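Local coordinates for choline/ethanolamine kinase family protein (Mesorhizobium loti, PDB 3DXQ) that probably acts as a small-molecule phosphotransferase of the choline/ethanolamine kinase type, with ethanolamine as the inferred substrate, at residues 164-169 with 244-249. Residues are numbered along the deposited sequence; the frame is centred on the assembly and turned at random.
Sequences SALAAH and VIYKAM
Leu166 meets Ile245 and Tyr246 with its CG anti to the carbonyl carbon (chi1 -66°), while a chi2 of 166° puts CD1 anti to CA and turns the fork so that both methyls face the other helix. Ile245 answers with its CG2 branch: chi1 of -82° sets CG1 beside the backbone N and leaves CG2 anti to that nitrogen, directed at the leucine. Both leucine methyls touch this one branch, Leu166 CD1 and Leu166 CD2 each lying 3.9 Å from Ile245 CG2, so the methyl sits against the leucine fork, and the two side chains pass in opposite directions.

Tyr246 joins although its CB does not point at Leu166; the phenol end of the side chain nevertheless comes close. In an oblique approach, Leu166 CD2 lies 3.9 Å from Tyr246 CZ and 3.7 Å from Tyr246 OH, while Leu166 CD1 is 4.0 Å from Tyr246 CE1. The hydroxyl is hydrogen-bonded to Asp204, just beyond strand 201-203, so its contact with the leucine methyl is purely van der Waals. No hydrogen bond spans the two segments; with Leu166 CA 8.8 Å from Ile245 CA and 155 Å² buried in total, this is a small apolar contact made by one leucine.

It is structural packing in the helical part of a choline-kinase-like (APH family) fold, related to protein kinases, away from the five-stranded sheet. Leu166 belongs to helix 152-167, Ile245 and Tyr246 to the long helix 237-263. Around them, helix 130-141 contributes Phe131 against Leu166 and Leu130 against Tyr246, and helix 289-300 packs Phe291 and Leu295 on Ile245.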
ATOM      1  N   SER A 164     -20.581  -7.390  -5.314  1.00 47.23           N
ATOM      2  CA  SER A 164     -21.808  -7.003  -5.956  1.00 45.96           C
ATOM      3  C   SER A 164     -22.220  -5.580  -5.583  1.00 44.71           C
ATOM      4  O   SER A 164     -22.695  -4.826  -6.440  1.00 44.79           O
ATOM      5  CB  SER A 164     -22.897  -7.969  -5.590  1.00 43.91           C
ATOM      6  OG  SER A 164     -24.017  -7.637  -6.365  1.00 51.65           O
ATOM      7  N   ALA A 165     -22.034  -5.220  -4.313  1.00 42.42           N
ATOM      8  CA  ALA A 165     -22.349  -3.885  -3.839  1.00 41.52           C
ATOM      9  C   ALA A 165     -21.459  -2.841  -4.538  1.00 41.53           C
ATOM     10  O   ALA A 165     -21.910  -1.754  -4.890  1.00 41.76           O
ATOM     11  CB  ALA A 165     -22.198  -3.818  -2.324  1.00 40.57           C
ATOM     12  N   LEU A 166     -20.200  -3.198  -4.760  1.00 41.18           N
ATOM     13  CA  LEU A 166     -19.264  -2.324  -5.444  1.00 41.52           C
ATOM     14  C   LEU A 166     -19.566  -2.205  -6.939  1.00 41.10           C
ATOM     15  O   LEU A 166     -19.223  -1.184  -7.566  1.00 42.43           O
ATOM     16  CB  LEU A 166     -17.829  -2.808  -5.241  1.00 41.74           C
ATOM     17  CG  LEU A 166     -17.223  -2.757  -3.830  1.00 42.00           C
ATOM     18  CD1 LEU A 166     -15.945  -3.586  -3.817  1.00 39.43           C
ATOM     19  CD2 LEU A 166     -16.935  -1.325  -3.343  1.00 41.21           C
ATOM     20  N   ALA A 167     -20.186  -3.241  -7.504  1.00 38.46           N
ATOM     21  CA  ALA A 167     -20.529  -3.257  -8.920  1.00 38.30           C
ATOM     22  C   ALA A 167     -21.893  -2.621  -9.163  1.00 39.51           C
ATOM     23  O   ALA A 167     -22.218  -2.277 -10.296  1.00 40.78           O
ATOM     24  CB  ALA A 167     -20.489  -4.668  -9.456  1.00 35.21           C
ATOM     25  N   ALA A 168     -22.676  -2.448  -8.098  1.00 39.35           N
ATOM     26  CA  ALA A 168     -23.990  -1.811  -8.195  1.00 39.47           C
ATOM     27  C   ALA A 168     -23.959  -0.379  -8.739  1.00 39.28           C
ATOM     28  O   ALA A 168     -24.981   0.101  -9.185  1.00 41.29           O
ATOM     29  CB  ALA A 168     -24.711  -1.837  -6.833  1.00 37.15           C
ATOM     30  N   HIS A 169     -22.814   0.298  -8.701  1.00 38.81           N
ATOM     31  CA  HIS A 169     -22.726   1.684  -9.190  1.00 38.68           C
ATOM     32  C   HIS A 169     -21.343   1.993  -9.772  1.00 38.56           C
ATOM     33  O   HIS A 169     -20.343   1.457  -9.323  1.00 41.89           O
ATOM     34  CB  HIS A 169     -23.001   2.684  -8.054  1.00 38.23           C
ATOM     35  CG  HIS A 169     -24.371   2.583  -7.460  1.00 40.67           C
ATOM     36  ND1 HIS A 169     -25.463   3.230  -7.997  1.00 45.12           N
ATOM     37  CD2 HIS A 169     -24.831   1.915  -6.378  1.00 42.90           C
ATOM     38  CE1 HIS A 169     -26.542   2.950  -7.287  1.00 39.90           C
ATOM     39  NE2 HIS A 169     -26.184   2.163  -6.289  1.00 42.65           N
ATOM     40  N   VAL A 244     -14.710   1.286   4.491  1.00 40.84           N
ATOM     41  CA  VAL A 244     -14.876   0.118   5.358  1.00 41.80           C
ATOM     42  C   VAL A 244     -14.865  -1.183   4.530  1.00 42.63           C
ATOM     43  O   VAL A 244     -14.257  -2.172   4.930  1.00 43.24           O
ATOM     44  CB  VAL A 244     -16.125   0.264   6.215  1.00 40.74           C
ATOM     45  CG1 VAL A 244     -16.429  -1.011   6.986  1.00 41.90           C
ATOM     46  CG2 VAL A 244     -15.936   1.433   7.157  1.00 36.54           C
ATOM     47  N   ILE A 245     -15.497  -1.160   3.360  1.00 43.54           N
ATOM     48  CA  ILE A 245     -15.536  -2.324   2.476  1.00 44.41           C
ATOM     49  C   ILE A 245     -14.122  -2.751   2.062  1.00 46.68           C
ATOM     50  O   ILE A 245     -13.777  -3.955   2.093  1.00 46.08           O
ATOM     51  CB  ILE A 245     -16.405  -2.040   1.219  1.00 44.80           C
ATOM     52  CG1 ILE A 245     -17.880  -2.241   1.558  1.00 45.91           C
ATOM     53  CG2 ILE A 245     -16.049  -2.952   0.075  1.00 40.84           C
ATOM     54  CD1 ILE A 245     -18.173  -3.630   2.045  1.00 51.74           C
ATOM     55  N   TYR A 246     -13.305  -1.766   1.695  1.00 45.32           N
ATOM     56  CA  TYR A 246     -11.929  -2.038   1.303  1.00 45.52           C
ATOM     57  C   TYR A 246     -11.067  -2.458   2.496  1.00 46.08           C
ATOM     58  O   TYR A 246     -10.172  -3.294   2.336  1.00 44.57           O
ATOM     59  CB  TYR A 246     -11.314  -0.846   0.550  1.00 44.52           C
ATOM     60  CG  TYR A 246     -11.962  -0.614  -0.808  1.00 42.05           C
ATOM     61  CD1 TYR A 246     -12.109  -1.652  -1.720  1.00 36.60           C
ATOM     62  CD2 TYR A 246     -12.412   0.646  -1.178  1.00 40.92           C
ATOM     63  CE1 TYR A 246     -12.712  -1.447  -2.963  1.00 40.66           C
ATOM     64  CE2 TYR A 246     -13.006   0.871  -2.425  1.00 43.29           C
ATOM     65  CZ  TYR A 246     -13.158  -0.185  -3.316  1.00 43.68           C
ATOM     66  OH  TYR A 246     -13.740   0.032  -4.557  1.00 40.85           O
ATOM     67  N   LYS A 247     -11.318  -1.899   3.680  1.00 46.27           N
ATOM     68  CA  LYS A 247     -10.632  -2.400   4.868  1.00 45.96           C
ATOM     69  C   LYS A 247     -10.781  -3.926   4.899  1.00 44.12           C
ATOM     70  O   LYS A 247      -9.803  -4.640   5.050  1.00 43.09           O
ATOM     71  CB  LYS A 247     -11.216  -1.814   6.155  1.00 47.22           C
ATOM     72  CG  LYS A 247     -10.643  -0.491   6.629  1.00 46.70           C
ATOM     73  CD  LYS A 247     -11.492   0.030   7.788  1.00 50.89           C
ATOM     74  CE  LYS A 247     -10.683   0.679   8.890  1.00 54.12           C
ATOM     75  NZ  LYS A 247     -11.539   1.373   9.913  1.00 50.84           N
ATOM     76  N   ALA A 248     -12.003  -4.419   4.719  1.00 43.21           N
ATOM     77  CA  ALA A 248     -12.251  -5.861   4.758  1.00 43.29           C
ATOM     78  C   ALA A 248     -11.582  -6.577   3.585  1.00 43.61           C
ATOM     79  O   ALA A 248     -10.893  -7.568   3.786  1.00 45.58           O
ATOM     80  CB  ALA A 248     -13.767  -6.169   4.793  1.00 41.88           C
HETATM   81  N   MSE A 249     -11.785  -6.085   2.368  1.00 42.99           N
HETATM   82  CA  MSE A 249     -11.223  -6.738   1.183  1.00 44.09           C
HETATM   83  C   MSE A 249      -9.711  -6.728   1.150  1.00 45.70           C
HETATM   84  O   MSE A 249      -9.102  -7.650   0.627  1.00 45.62           O
HETATM   85  CB  MSE A 249     -11.742  -6.087  -0.094  1.00 45.04           C
HETATM   86  CG  MSE A 249     -13.206  -6.341  -0.392  1.00 42.80           C
HETATM   87 SE   MSE A 249     -13.746  -8.209  -0.065  0.75 39.36          SE
HETATM   88  CE  MSE A 249     -15.200  -8.279  -1.286  1.00 51.28           C
TER